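Local coordinates for protein Pvc2 (Photorhabdus asymbiotica subsp. asymbiotica, PDB 6J0B) that forms the extended-state sheath around the inner tube of an extracellular contractile injection system, and probably contracts to drive that tube outward, at residues 32-37 with 83-88; 101-106 with 124-129; 143-148 with 214-219; 160-165 with 201-206. All blocks are in the same frame, centred on the assembly; numbering follows the deposited sequence.

In the fold
Following the chain from the N terminus, contact 1 comes first: residues 83-88 return beside 32-37, across 45 intervening residues that are partly helical. Contact 2 follows in series and closes a much shorter loop, 101-106 with 124-129, whose middle is helix 112-118. Both lie in the large mixed sheet, where strands 31-34 and 103-106 are neighbours, and A33 meets V105 between them. Contact 3 then spans a long loop from 143-148 to 214-219, and contact 4, 160-165 with 201-206, is nested inside it as a separate two-stranded sheet. F129 packing on Y148 joins contact 2 to contact 3; no contacts cross along the chain.

Contact 1 of 4, residues 32-37 with 83-88; sequences FAVDEQ and CYLVKT
F32 N gives Y84 O a nearly straight hydrogen bond of 3.0 Å, 169° at the hydrogen, as part of the parallel pairing of strands 31-34 and 83-87. Two residues on, V34 N reaches V86 O at 3.1 Å along a more bent path. T88 N then donates to V34 O at 2.9 Å. Between these bonds V86 N turns to F32 O, but only weakly. F32 and V34 thus present their backbone to 83-87, while A33 bonds V105 of strand 103-106, which makes 31-34 an inner strand of the sheet.

Outside the backbone the clearest side-chain meeting is F32 with C83. The ring's CG is anti to the carbonyl carbon (chi1 -72°), and CE1 comes within 3.6 Å of C83 SG. The sulfur approaches the ring obliquely, whereas C83 CB sits in plane at its edge; Y75 of helix 67-77 adds an edge-to-face ring contact. On the same face, V34 CG2 rests on L85 CG at 4.3 Å.

Farther along, the extended chain of K87 passes V34 O and D35 O, and the CG2 methyl of T88 lies beside V34 O. The polar ends look elsewhere: K87 NZ bonds N38 O, E36 OE2 bonds T89 OG1, and Y84 OH bonds R48. E36 OE2 and K87 NZ stay 6.1 Å apart, too far for a salt bridge. The pairing is therefore held by main-chain bonds inside an apolar interior, with the segments' own charged side chains, D35, E36 and K87, at the end where both chains leave the sheet.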
loop_
_atom_site.group_PDB
_atom_site.type_symbol
_atom_site.label_atom_id
_atom_site.label_comp_id
_atom_site.label_asym_id
_atom_site.label_seq_id
_atom_site.Cartn_x
_atom_site.Cartn_y
_atom_site.Cartn_z
ATOM N N PHE A 32 -23.362 41.704 50.854
ATOM C CA PHE A 32 -24.465 42.477 50.311
ATOM C C PHE A 32 -25.114 43.273 51.431
ATOM O O PHE A 32 -25.599 42.696 52.407
ATOM C CB PHE A 32 -25.477 41.556 49.635
ATOM C CG PHE A 32 -25.001 40.987 48.331
ATOM C CD1 PHE A 32 -24.166 39.884 48.302
ATOM C CD2 PHE A 32 -25.392 41.556 47.132
ATOM C CE1 PHE A 32 -23.724 39.366 47.109
ATOM C CE2 PHE A 32 -24.955 41.037 45.933
ATOM C CZ PHE A 32 -24.120 39.942 45.923
ATOM N N ALA A 33 -25.098 44.594 51.304
ATOM C CA ALA A 33 -25.806 45.439 52.251
ATOM C C ALA A 33 -27.304 45.276 52.052
ATOM O O ALA A 33 -27.806 45.352 50.927
ATOM C CB ALA A 33 -25.403 46.898 52.072
ATOM N N VAL A 34 -28.018 45.030 53.144
ATOM C CA VAL A 34 -29.449 44.768 53.114
ATOM C C VAL A 34 -30.143 45.878 53.884
ATOM O O VAL A 34 -29.706 46.241 54.981
ATOM C CB VAL A 34 -29.775 43.387 53.711
ATOM C CG1 VAL A 34 -31.256 43.091 53.617
ATOM C CG2 VAL A 34 -28.976 42.307 53.008
ATOM N N ASP A 35 -31.207 46.426 53.305
ATOM C CA ASP A 35 -31.931 47.507 53.952
ATOM C C ASP A 35 -32.694 46.997 55.166
ATOM O O ASP A 35 -33.012 45.811 55.276
ATOM C CB ASP A 35 -32.902 48.172 52.971
ATOM C CG ASP A 35 -34.096 47.291 52.621
ATOM O OD1 ASP A 35 -33.928 46.060 52.482
ATOM O OD2 ASP A 35 -35.209 47.838 52.470
ATOM N N GLU A 36 -32.980 47.906 56.089
ATOM C CA GLU A 36 -33.985 47.606 57.089
ATOM C C GLU A 36 -35.363 47.657 56.433
ATOM O O GLU A 36 -35.518 48.198 55.333
ATOM C CB GLU A 36 -33.881 48.572 58.267
ATOM C CG GLU A 36 -32.605 48.383 59.076
ATOM C CD GLU A 36 -32.539 49.279 60.297
ATOM O OE1 GLU A 36 -33.231 50.318 60.313
ATOM O OE2 GLU A 36 -31.793 48.941 61.240
ATOM N N GLN A 37 -36.361 47.128 57.156
ATOM C CA GLN A 37 -37.616 46.564 56.625
ATOM C C GLN A 37 -37.358 45.354 55.731
ATOM O O GLN A 37 -38.035 45.163 54.720
ATOM C CB GLN A 37 -38.497 47.584 55.881
ATOM C CG GLN A 37 -38.888 48.798 56.691
ATOM C CD GLN A 37 -39.946 48.481 57.721
ATOM O OE1 GLN A 37 -39.719 48.618 58.922
ATOM N NE2 GLN A 37 -41.114 48.053 57.256
ATOM N N CYS A 83 -21.551 34.215 49.448
ATOM C CA CYS A 83 -21.567 35.595 49.902
ATOM C C CYS A 83 -22.222 35.672 51.269
ATOM O O CYS A 83 -22.853 34.720 51.731
ATOM C CB CYS A 83 -22.311 36.499 48.918
ATOM S SG CYS A 83 -24.069 36.142 48.773
ATOM N N TYR A 84 -22.067 36.821 51.915
ATOM C CA TYR A 84 -22.687 37.091 53.201
ATOM C C TYR A 84 -23.774 38.142 53.038
ATOM O O TYR A 84 -23.735 38.961 52.118
ATOM C CB TYR A 84 -21.655 37.568 54.226
ATOM C CG TYR A 84 -20.638 36.523 54.611
ATOM C CD1 TYR A 84 -19.462 36.372 53.892
ATOM C CD2 TYR A 84 -20.852 35.690 55.698
ATOM C CE1 TYR A 84 -18.531 35.418 54.242
ATOM C CE2 TYR A 84 -19.928 34.735 56.056
ATOM C CZ TYR A 84 -18.771 34.604 55.325
ATOM O OH TYR A 84 -17.846 33.652 55.678
ATOM N N LEU A 85 -24.748 38.110 53.940
ATOM C CA LEU A 85 -25.858 39.056 53.949
ATOM C C LEU A 85 -25.876 39.748 55.303
ATOM O O LEU A 85 -26.306 39.159 56.297
ATOM C CB LEU A 85 -27.187 38.352 53.685
ATOM C CG LEU A 85 -27.738 38.262 52.263
ATOM C CD1 LEU A 85 -26.873 37.396 51.378
ATOM C CD2 LEU A 85 -29.154 37.729 52.301
ATOM N N VAL A 86 -25.412 40.992 55.345
ATOM C CA VAL A 86 -25.355 41.779 56.570
ATOM C C VAL A 86 -26.294 42.963 56.412
ATOM O O VAL A 86 -26.298 43.616 55.363
ATOM C CB VAL A 86 -23.920 42.252 56.874
ATOM C CG1 VAL A 86 -23.851 42.932 58.225
ATOM C CG2 VAL A 86 -22.961 41.088 56.833
ATOM N N LYS A 87 -27.098 43.228 57.438
ATOM C CA LYS A 87 -27.963 44.398 57.415
ATOM C C LYS A 87 -27.135 45.671 57.531
ATOM O O LYS A 87 -26.053 45.684 58.122
ATOM C CB LYS A 87 -29.001 44.328 58.533
ATOM C CG LYS A 87 -30.404 44.090 58.013
ATOM C CD LYS A 87 -31.420 43.959 59.125
ATOM C CE LYS A 87 -32.792 43.651 58.553
ATOM N NZ LYS A 87 -33.807 43.442 59.618
ATOM N N THR A 88 -27.661 46.754 56.958
ATOM C CA THR A 88 -26.843 47.927 56.676
ATOM C C THR A 88 -26.549 48.781 57.903
ATOM O O THR A 88 -25.570 49.534 57.888
ATOM C CB THR A 88 -27.509 48.784 55.593
ATOM O OG1 THR A 88 -26.672 49.901 55.279
ATOM C CG2 THR A 88 -28.873 49.289 56.047
#

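Contact 2 of 4, residues 101-106 with 124-129; sequences VTLLVA and GLFAVF
The beta-alpha-beta unit of strand 103-106, helix 112-118 and strand 126-130 sets L103 beside F126 as a parallel pair, within the subtilisin-like domain of the sheath protein. Two hydrogen bonds define the register. F126 N donates to T102 O at 2.9 Å, and F126 O in turn accepts from L104 N at 2.8 Å, with a sharper bend at the hydrogen. The short strand axes are inclined at 21°.

One face of the pair carries L103, V105, F126 and V128. L103 CD1 is its meeting point: it touches V128 CG1 at 3.7 Å and also lies at the edge of the F126 ring, 3.9 Å from CD2. The ring reaches it with CG anti to the backbone N (chi1 -166°), and its far end leads away from strand 103-106. V105 and V128 point the same way, side by side, with CG2 of V105 against CG1 of V128. On the other face L104 CB meets A127 CB at 4.1 Å. Toward the start of the segments, L125 CD1 fits against V101 CG1 at 3.8 Å. At the far end the CB atoms of A106 and F129 touch.

Strand 31-34 flanks the pair through V105, and strand 154-157 flanks it through F129. Helix 250-266 packs on L103 and F126, while helix 172-186 covers L103, V105 and V128 with Y180, A177 and S173.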
loop_
_atom_site.group_PDB
_atom_site.type_symbol
_atom_site.label_atom_id
_atom_site.label_comp_id
_atom_site.label_asym_id
_atom_site.label_seq_id
_atom_site.Cartn_x
_atom_site.Cartn_y
_atom_site.Cartn_z
ATOM N N VAL A 101 -13.656 38.215 53.934
ATOM C CA VAL A 101 -14.451 39.121 53.118
ATOM C C VAL A 101 -13.535 40.081 52.373
ATOM O O VAL A 101 -12.687 40.752 52.976
ATOM C CB VAL A 101 -15.456 39.867 54.004
ATOM C CG1 VAL A 101 -16.000 41.087 53.297
ATOM C CG2 VAL A 101 -16.574 38.935 54.404
ATOM N N THR A 102 -13.693 40.144 51.051
ATOM C CA THR A 102 -12.924 41.056 50.212
ATOM C C THR A 102 -13.755 42.174 49.611
ATOM O O THR A 102 -13.351 43.335 49.676
ATOM C CB THR A 102 -12.242 40.297 49.072
ATOM O OG1 THR A 102 -13.220 39.918 48.103
ATOM C CG2 THR A 102 -11.583 39.062 49.586
ATOM N N LEU A 103 -14.896 41.861 49.010
ATOM C CA LEU A 103 -15.747 42.874 48.406
ATOM C C LEU A 103 -16.770 43.384 49.409
ATOM O O LEU A 103 -17.163 42.679 50.340
ATOM C CB LEU A 103 -16.480 42.326 47.181
ATOM C CG LEU A 103 -15.876 42.438 45.785
ATOM C CD1 LEU A 103 -15.417 43.849 45.525
ATOM C CD2 LEU A 103 -14.744 41.470 45.610
ATOM N N LEU A 104 -17.200 44.624 49.206
ATOM C CA LEU A 104 -18.323 45.209 49.929
ATOM C C LEU A 104 -19.269 45.788 48.889
ATOM O O LEU A 104 -18.931 46.757 48.207
ATOM C CB LEU A 104 -17.861 46.274 50.919
ATOM C CG LEU A 104 -18.946 47.136 51.567
ATOM C CD1 LEU A 104 -19.991 46.293 52.279
ATOM C CD2 LEU A 104 -18.320 48.122 52.531
ATOM N N VAL A 105 -20.452 45.198 48.772
ATOM C CA VAL A 105 -21.379 45.489 47.688
ATOM C C VAL A 105 -22.616 46.153 48.269
ATOM O O VAL A 105 -23.273 45.592 49.152
ATOM C CB VAL A 105 -21.751 44.215 46.922
ATOM C CG1 VAL A 105 -22.799 44.512 45.879
ATOM C CG2 VAL A 105 -20.520 43.631 46.290
ATOM N N ALA A 106 -22.932 47.345 47.778
ATOM C CA ALA A 106 -24.201 47.996 48.075
ATOM C C ALA A 106 -25.198 47.593 47.002
ATOM O O ALA A 106 -25.052 47.976 45.838
ATOM C CB ALA A 106 -24.056 49.511 48.115
ATOM N N GLY A 124 -8.148 44.987 53.759
ATOM C CA GLY A 124 -8.233 44.506 52.397
ATOM C C GLY A 124 -9.577 44.658 51.721
ATOM O O GLY A 124 -9.856 43.931 50.764
ATOM N N LEU A 125 -10.411 45.588 52.171
ATOM C CA LEU A 125 -11.767 45.708 51.653
ATOM C C LEU A 125 -11.802 46.609 50.425
ATOM O O LEU A 125 -11.316 47.742 50.458
ATOM C CB LEU A 125 -12.698 46.257 52.732
ATOM C CG LEU A 125 -13.509 45.268 53.572
ATOM C CD1 LEU A 125 -14.393 44.431 52.679
ATOM C CD2 LEU A 125 -12.622 44.384 54.428
ATOM N N PHE A 126 -12.379 46.097 49.342
ATOM C CA PHE A 126 -12.719 46.875 48.160
ATOM C C PHE A 126 -14.233 47.021 48.120
ATOM O O PHE A 126 -14.956 46.089 48.476
ATOM C CB PHE A 126 -12.209 46.188 46.891
ATOM C CG PHE A 126 -12.223 47.064 45.672
ATOM C CD1 PHE A 126 -11.126 47.845 45.354
ATOM C CD2 PHE A 126 -13.323 47.090 44.833
ATOM C CE1 PHE A 126 -11.137 48.648 44.236
ATOM C CE2 PHE A 126 -13.337 47.891 43.715
ATOM C CZ PHE A 126 -12.242 48.669 43.417
ATOM N N ALA A 127 -14.721 48.183 47.695
ATOM C CA ALA A 127 -16.139 48.508 47.841
ATOM C C ALA A 127 -16.717 49.017 46.530
ATOM O O ALA A 127 -16.605 50.204 46.223
ATOM C CB ALA A 127 -16.345 49.543 48.942
ATOM N N VAL A 128 -17.381 48.146 45.786
ATOM C CA VAL A 128 -18.072 48.537 44.564
ATOM C C VAL A 128 -19.506 48.911 44.922
ATOM O O VAL A 128 -20.208 48.142 45.586
ATOM C CB VAL A 128 -18.020 47.411 43.518
ATOM C CG1 VAL A 128 -18.111 46.053 44.180
ATOM C CG2 VAL A 128 -19.116 47.559 42.490
ATOM N N PHE A 129 -19.941 50.102 44.516
ATOM C CA PHE A 129 -21.344 50.468 44.678
ATOM C C PHE A 129 -21.839 51.150 43.406
ATOM O O PHE A 129 -21.135 51.224 42.398
ATOM C CB PHE A 129 -21.581 51.328 45.925
ATOM C CG PHE A 129 -20.454 52.241 46.275
ATOM C CD1 PHE A 129 -19.627 51.950 47.348
ATOM C CD2 PHE A 129 -20.244 53.406 45.570
ATOM C CE1 PHE A 129 -18.598 52.794 47.693
ATOM C CE2 PHE A 129 -19.213 54.250 45.912
ATOM C CZ PHE A 129 -18.396 53.947 46.978
#

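Contact 3 of 4, residues 143-148 with 214-219; sequences EAKQAY and GEYNTG
K145 stretches across to Y216 and carries most of this contact. Its CG is anti to the carbonyl carbon (chi1 -62°), which starts the chain toward the tyrosine. CG passes CD1 of Y216 obliquely at 3.9 Å. CD lies 3.8 Å from Y216 O, and the bend at chi3 (-97°) beyond it carries CE and NZ to E215 O. The ammonium hydrogen-bonds to that oxygen; the modelled separation is too short to be trusted as a length.

The far end of the Y216 side chain comes close to 143-148. The ring offers its edge to A144, whose CB lies in the ring plane, 3.9 Å from CE1. The hydroxyl continues past A144 to bond T137 O, so the hydroxyl is held there. T218 turns its OG1 back over its own segment (chi1 63°), where it makes a weak bond of 3.3 Å to E215 O. In the model that carbonyl receives both, one bond too short to trust and one weak. E215 OE1 lies 5.1 Å from K145 NZ, near enough perhaps to favour the positive charge without bonding it.

On the far side of 214-219, N217 packs on S6 of the second subunit. In this arrangement a lysine following helix 141-144 reaches a main-chain carbonyl toward the C-terminal part of helix 210-216, where the helix dipole would probably welcome a positive charge.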
loop_
_atom_site.group_PDB
_atom_site.type_symbol
_atom_site.label_atom_id
_atom_site.label_comp_id
_atom_site.label_asym_id
_atom_site.label_seq_id
_atom_site.Cartn_x
_atom_site.Cartn_y
_atom_site.Cartn_z
ATOM N N GLU A 143 -21.149 67.626 38.986
ATOM C CA GLU A 143 -21.870 67.590 40.253
ATOM C C GLU A 143 -22.194 66.166 40.680
ATOM O O GLU A 143 -22.315 65.896 41.880
ATOM C CB GLU A 143 -23.163 68.397 40.148
ATOM C CG GLU A 143 -23.013 69.736 39.454
ATOM C CD GLU A 143 -24.300 70.183 38.789
ATOM O OE1 GLU A 143 -24.337 71.310 38.253
ATOM O OE2 GLU A 143 -25.274 69.402 38.799
ATOM N N ALA A 144 -22.351 65.250 39.722
ATOM C CA ALA A 144 -22.621 63.857 40.056
ATOM C C ALA A 144 -21.380 63.151 40.579
ATOM O O ALA A 144 -21.495 62.240 41.405
ATOM C CB ALA A 144 -23.171 63.117 38.838
ATOM N N LYS A 145 -20.195 63.552 40.116
ATOM C CA LYS A 145 -18.963 63.023 40.682
ATOM C C LYS A 145 -18.685 63.595 42.063
ATOM O O LYS A 145 -17.909 63.007 42.822
ATOM C CB LYS A 145 -17.787 63.301 39.741
ATOM C CG LYS A 145 -17.925 62.635 38.379
ATOM C CD LYS A 145 -16.594 62.514 37.656
ATOM C CE LYS A 145 -16.376 63.637 36.667
ATOM N NZ LYS A 145 -15.322 63.277 35.678
ATOM N N GLN A 146 -19.317 64.719 42.411
ATOM C CA GLN A 146 -19.133 65.318 43.728
ATOM C C GLN A 146 -19.820 64.517 44.825
ATOM O O GLN A 146 -19.439 64.625 45.995
ATOM C CB GLN A 146 -19.663 66.750 43.723
ATOM C CG GLN A 146 -18.589 67.811 43.758
ATOM C CD GLN A 146 -18.002 67.985 45.141
ATOM O OE1 GLN A 146 -17.037 67.316 45.508
ATOM N NE2 GLN A 146 -18.586 68.889 45.919
ATOM N N ALA A 147 -20.828 63.716 44.473
ATOM C CA ALA A 147 -21.574 62.979 45.486
ATOM C C ALA A 147 -20.771 61.819 46.055
ATOM O O ALA A 147 -21.044 61.369 47.173
ATOM C CB ALA A 147 -22.891 62.469 44.901
ATOM N N TYR A 148 -19.782 61.330 45.318
ATOM C CA TYR A 148 -19.009 60.177 45.745
ATOM C C TYR A 148 -17.665 60.599 46.321
ATOM O O TYR A 148 -17.086 61.616 45.931
ATOM C CB TYR A 148 -18.814 59.212 44.578
ATOM C CG TYR A 148 -20.079 58.475 44.222
ATOM C CD1 TYR A 148 -20.941 58.956 43.246
ATOM C CD2 TYR A 148 -20.425 57.311 44.886
ATOM C CE1 TYR A 148 -22.106 58.282 42.932
ATOM C CE2 TYR A 148 -21.580 56.628 44.579
ATOM C CZ TYR A 148 -22.419 57.119 43.605
ATOM O OH TYR A 148 -23.574 56.436 43.304
ATOM N N GLY A 214 -16.862 60.264 28.354
ATOM C CA GLY A 214 -15.625 61.010 28.460
ATOM C C GLY A 214 -15.623 62.015 29.594
ATOM O O GLY A 214 -14.562 62.336 30.135
ATOM N N GLU A 215 -16.799 62.527 29.962
ATOM C CA GLU A 215 -16.902 63.433 31.102
ATOM C C GLU A 215 -16.608 62.711 32.407
ATOM O O GLU A 215 -15.830 63.191 33.239
ATOM C CB GLU A 215 -18.300 64.045 31.163
ATOM C CG GLU A 215 -18.414 65.421 30.567
ATOM C CD GLU A 215 -17.802 66.499 31.430
ATOM O OE1 GLU A 215 -17.962 66.453 32.667
ATOM O OE2 GLU A 215 -17.157 67.403 30.862
ATOM N N TYR A 216 -17.224 61.550 32.598
ATOM C CA TYR A 216 -17.213 60.897 33.896
ATOM C C TYR A 216 -15.969 60.067 34.135
ATOM O O TYR A 216 -15.678 59.744 35.285
ATOM C CB TYR A 216 -18.453 60.022 34.043
ATOM C CG TYR A 216 -19.710 60.829 34.217
ATOM C CD1 TYR A 216 -20.139 61.205 35.481
ATOM C CD2 TYR A 216 -20.456 61.232 33.121
ATOM C CE1 TYR A 216 -21.282 61.952 35.649
ATOM C CE2 TYR A 216 -21.599 61.981 33.278
ATOM C CZ TYR A 216 -22.009 62.334 34.546
ATOM O OH TYR A 216 -23.154 63.075 34.709
ATOM N N ASN A 217 -15.219 59.736 33.089
ATOM C CA ASN A 217 -14.069 58.859 33.243
ATOM C C ASN A 217 -12.858 59.560 33.844
ATOM O O ASN A 217 -11.926 58.881 34.283
ATOM C CB ASN A 217 -13.694 58.271 31.884
ATOM C CG ASN A 217 -12.997 56.941 31.995
ATOM O OD1 ASN A 217 -13.335 56.116 32.839
ATOM N ND2 ASN A 217 -12.020 56.720 31.132
ATOM N N THR A 218 -12.843 60.893 33.882
ATOM C CA THR A 218 -11.600 61.598 34.174
ATOM C C THR A 218 -11.325 61.720 35.672
ATOM O O THR A 218 -10.356 61.149 36.179
ATOM C CB THR A 218 -11.621 62.984 33.521
ATOM O OG1 THR A 218 -12.683 63.765 34.082
ATOM C CG2 THR A 218 -11.829 62.857 32.018
ATOM N N GLY A 219 -12.163 62.457 36.401
ATOM C CA GLY A 219 -11.769 62.874 37.738
ATOM C C GLY A 219 -12.072 61.938 38.892
ATOM O O GLY A 219 -11.154 61.458 39.561
#

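Contact 4 of 4, residues 160-165 with 201-206; sequences WLKADW and GLEPKF
K162 and E203 form the hydrogen-bonded pair at the middle of a small two-stranded antiparallel sheet, 161-163 with 202-204, separate from the large sheet of the domain. The two strands are not a hairpin, since 35 residues including helix 172-186 separate the segments, and their directions differ by 136°, well short of strictly antiparallel.

The hydrogen bonds across the contact are main chain. K162 N donates to E203 O at 3.0 Å and almost straight, 171° at the hydrogen; the return bond from E203 N to K162 O is 3.2 Å and more bent. K205 N adds a weak bond to W160 O, and the indole NE1 of W160 bonds G131 O, outside the pair.

The apolar part is L161 with L202, which cross at about a right angle. L161 CB sits on CD1 of L202 at 3.7 Å, while CD2 of L161 reaches CB of L202 at 3.8 Å. That same CD1 of L202 also touches A163 CB. P172 and V175 of helix 172-186 pack against L161.

Among the charged side chains, K162 and E203 stand as neighbours on the exposed face, and the first torsion of K162 (chi1 78°) lays its CG near E203 O, 3.6 Å away. Their charged ends, K162 NZ and E203 OE2, remain 5.9 Å apart. K205 NZ instead makes a salt bridge with D169.

The indole of W165, in a cation-pi contact with R73, has A163 CB over one face, offset toward the rim; this methyl also lies 3.3 Å from G201 O.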
loop_
_atom_site.group_PDB
_atom_site.type_symbol
_atom_site.label_atom_id
_atom_site.label_comp_id
_atom_site.label_asym_id
_atom_site.label_seq_id
_atom_site.Cartn_x
_atom_site.Cartn_y
_atom_site.Cartn_z
ATOM N N TRP A 160 -28.167 51.423 36.167
ATOM C CA TRP A 160 -28.907 50.366 36.837
ATOM C C TRP A 160 -29.481 49.422 35.796
ATOM O O TRP A 160 -30.297 49.827 34.971
ATOM C CB TRP A 160 -30.019 50.959 37.694
ATOM C CG TRP A 160 -29.545 51.459 39.012
ATOM C CD1 TRP A 160 -28.551 52.357 39.234
ATOM C CD2 TRP A 160 -30.053 51.093 40.297
ATOM N NE1 TRP A 160 -28.400 52.572 40.579
ATOM C CE2 TRP A 160 -29.312 51.807 41.255
ATOM C CE3 TRP A 160 -31.063 50.231 40.731
ATOM C CZ2 TRP A 160 -29.548 51.686 42.619
ATOM C CZ3 TRP A 160 -31.293 50.111 42.085
ATOM C CH2 TRP A 160 -30.541 50.835 43.013
ATOM N N LEU A 161 -29.044 48.172 35.820
ATOM C CA LEU A 161 -29.443 47.232 34.789
ATOM C C LEU A 161 -30.894 46.808 34.962
ATOM O O LEU A 161 -31.459 46.869 36.056
ATOM C CB LEU A 161 -28.529 46.018 34.816
ATOM C CG LEU A 161 -27.141 46.419 34.348
ATOM C CD1 LEU A 161 -26.111 45.961 35.329
ATOM C CD2 LEU A 161 -26.886 45.830 32.990
ATOM N N LYS A 162 -31.507 46.397 33.858
ATOM C CA LYS A 162 -32.875 45.914 33.871
ATOM C C LYS A 162 -32.924 44.541 33.221
ATOM O O LYS A 162 -32.065 44.184 32.411
ATOM C CB LYS A 162 -33.830 46.886 33.160
ATOM C CG LYS A 162 -33.787 46.826 31.649
ATOM C CD LYS A 162 -34.504 47.999 31.020
ATOM C CE LYS A 162 -34.406 47.941 29.508
ATOM N NZ LYS A 162 -34.862 49.206 28.878
ATOM N N ALA A 163 -33.928 43.762 33.608
ATOM C CA ALA A 163 -34.079 42.401 33.127
ATOM C C ALA A 163 -35.554 42.117 32.905
ATOM O O ALA A 163 -36.426 42.814 33.428
ATOM C CB ALA A 163 -33.484 41.387 34.109
ATOM N N ASP A 164 -35.828 41.079 32.115
ATOM C CA ASP A 164 -37.213 40.716 31.843
ATOM C C ASP A 164 -37.851 39.980 33.013
ATOM O O ASP A 164 -39.068 40.066 33.203
ATOM C CB ASP A 164 -37.296 39.868 30.574
ATOM C CG ASP A 164 -36.327 38.704 30.583
ATOM O OD1 ASP A 164 -35.476 38.638 31.494
ATOM O OD2 ASP A 164 -36.416 37.852 29.674
ATOM N N TRP A 165 -37.057 39.260 33.805
ATOM C CA TRP A 165 -37.602 38.585 34.975
ATOM C C TRP A 165 -37.792 39.545 36.141
ATOM O O TRP A 165 -38.732 39.391 36.926
ATOM C CB TRP A 165 -36.704 37.416 35.383
ATOM C CG TRP A 165 -35.231 37.690 35.316
ATOM C CD1 TRP A 165 -34.408 37.478 34.251
ATOM C CD2 TRP A 165 -34.400 38.196 36.367
ATOM N NE1 TRP A 165 -33.121 37.832 34.566
ATOM C CE2 TRP A 165 -33.090 38.275 35.862
ATOM C CE3 TRP A 165 -34.638 38.595 37.684
ATOM C CZ2 TRP A 165 -32.024 38.736 36.625
ATOM C CZ3 TRP A 165 -33.580 39.053 38.439
ATOM C CH2 TRP A 165 -32.290 39.116 37.909
ATOM N N GLY A 201 -29.655 37.707 31.845
ATOM C CA GLY A 201 -30.435 38.455 30.878
ATOM C C GLY A 201 -30.523 39.932 31.200
ATOM O O GLY A 201 -31.596 40.439 31.531
ATOM N N LEU A 202 -29.400 40.633 31.097
ATOM C CA LEU A 202 -29.282 42.023 31.502
ATOM C C LEU A 202 -29.089 42.916 30.287
ATOM O O LEU A 202 -28.592 42.477 29.247
ATOM C CB LEU A 202 -28.106 42.220 32.464
ATOM C CG LEU A 202 -28.278 41.910 33.952
ATOM C CD1 LEU A 202 -29.596 42.452 34.429
ATOM C CD2 LEU A 202 -28.164 40.433 34.259
ATOM N N GLU A 203 -29.503 44.173 30.432
ATOM C CA GLU A 203 -29.219 45.236 29.479
ATOM C C GLU A 203 -29.405 46.560 30.199
ATOM O O GLU A 203 -30.231 46.642 31.114
ATOM C CB GLU A 203 -30.123 45.150 28.236
ATOM C CG GLU A 203 -31.548 44.717 28.472
ATOM C CD GLU A 203 -32.288 44.511 27.167
ATOM O OE1 GLU A 203 -31.818 45.030 26.132
ATOM O OE2 GLU A 203 -33.330 43.823 27.169
ATOM N N PRO A 204 -28.641 47.598 29.842
ATOM C CA PRO A 204 -28.688 48.848 30.610
ATOM C C PRO A 204 -30.009 49.580 30.449
ATOM O O PRO A 204 -30.663 49.504 29.407
ATOM C CB PRO A 204 -27.534 49.667 30.023
ATOM C CG PRO A 204 -26.661 48.678 29.357
ATOM C CD PRO A 204 -27.558 47.620 28.845
ATOM N N LYS A 205 -30.403 50.285 31.510
ATOM C CA LYS A 205 -31.633 51.067 31.469
ATOM C C LYS A 205 -31.481 52.279 30.566
ATOM O O LYS A 205 -32.424 52.664 29.866
ATOM C CB LYS A 205 -32.015 51.503 32.879
ATOM C CG LYS A 205 -33.368 52.147 33.020
ATOM C CD LYS A 205 -33.623 52.510 34.468
ATOM C CE LYS A 205 -34.923 53.271 34.624
ATOM N NZ LYS A 205 -35.279 53.436 36.061
ATOM N N PHE A 206 -30.299 52.889 30.562
ATOM C CA PHE A 206 -30.027 54.085 29.781
ATOM C C PHE A 206 -28.848 53.815 28.863
ATOM O O PHE A 206 -27.761 53.463 29.332
ATOM C CB PHE A 206 -29.732 55.274 30.693
ATOM C CG PHE A 206 -30.798 55.527 31.713
ATOM C CD1 PHE A 206 -30.467 55.704 33.044
ATOM C CD2 PHE A 206 -32.129 55.594 31.340
ATOM C CE1 PHE A 206 -31.446 55.935 33.990
ATOM C CE2 PHE A 206 -33.113 55.827 32.279
ATOM C CZ PHE A 206 -32.770 56.001 33.606
#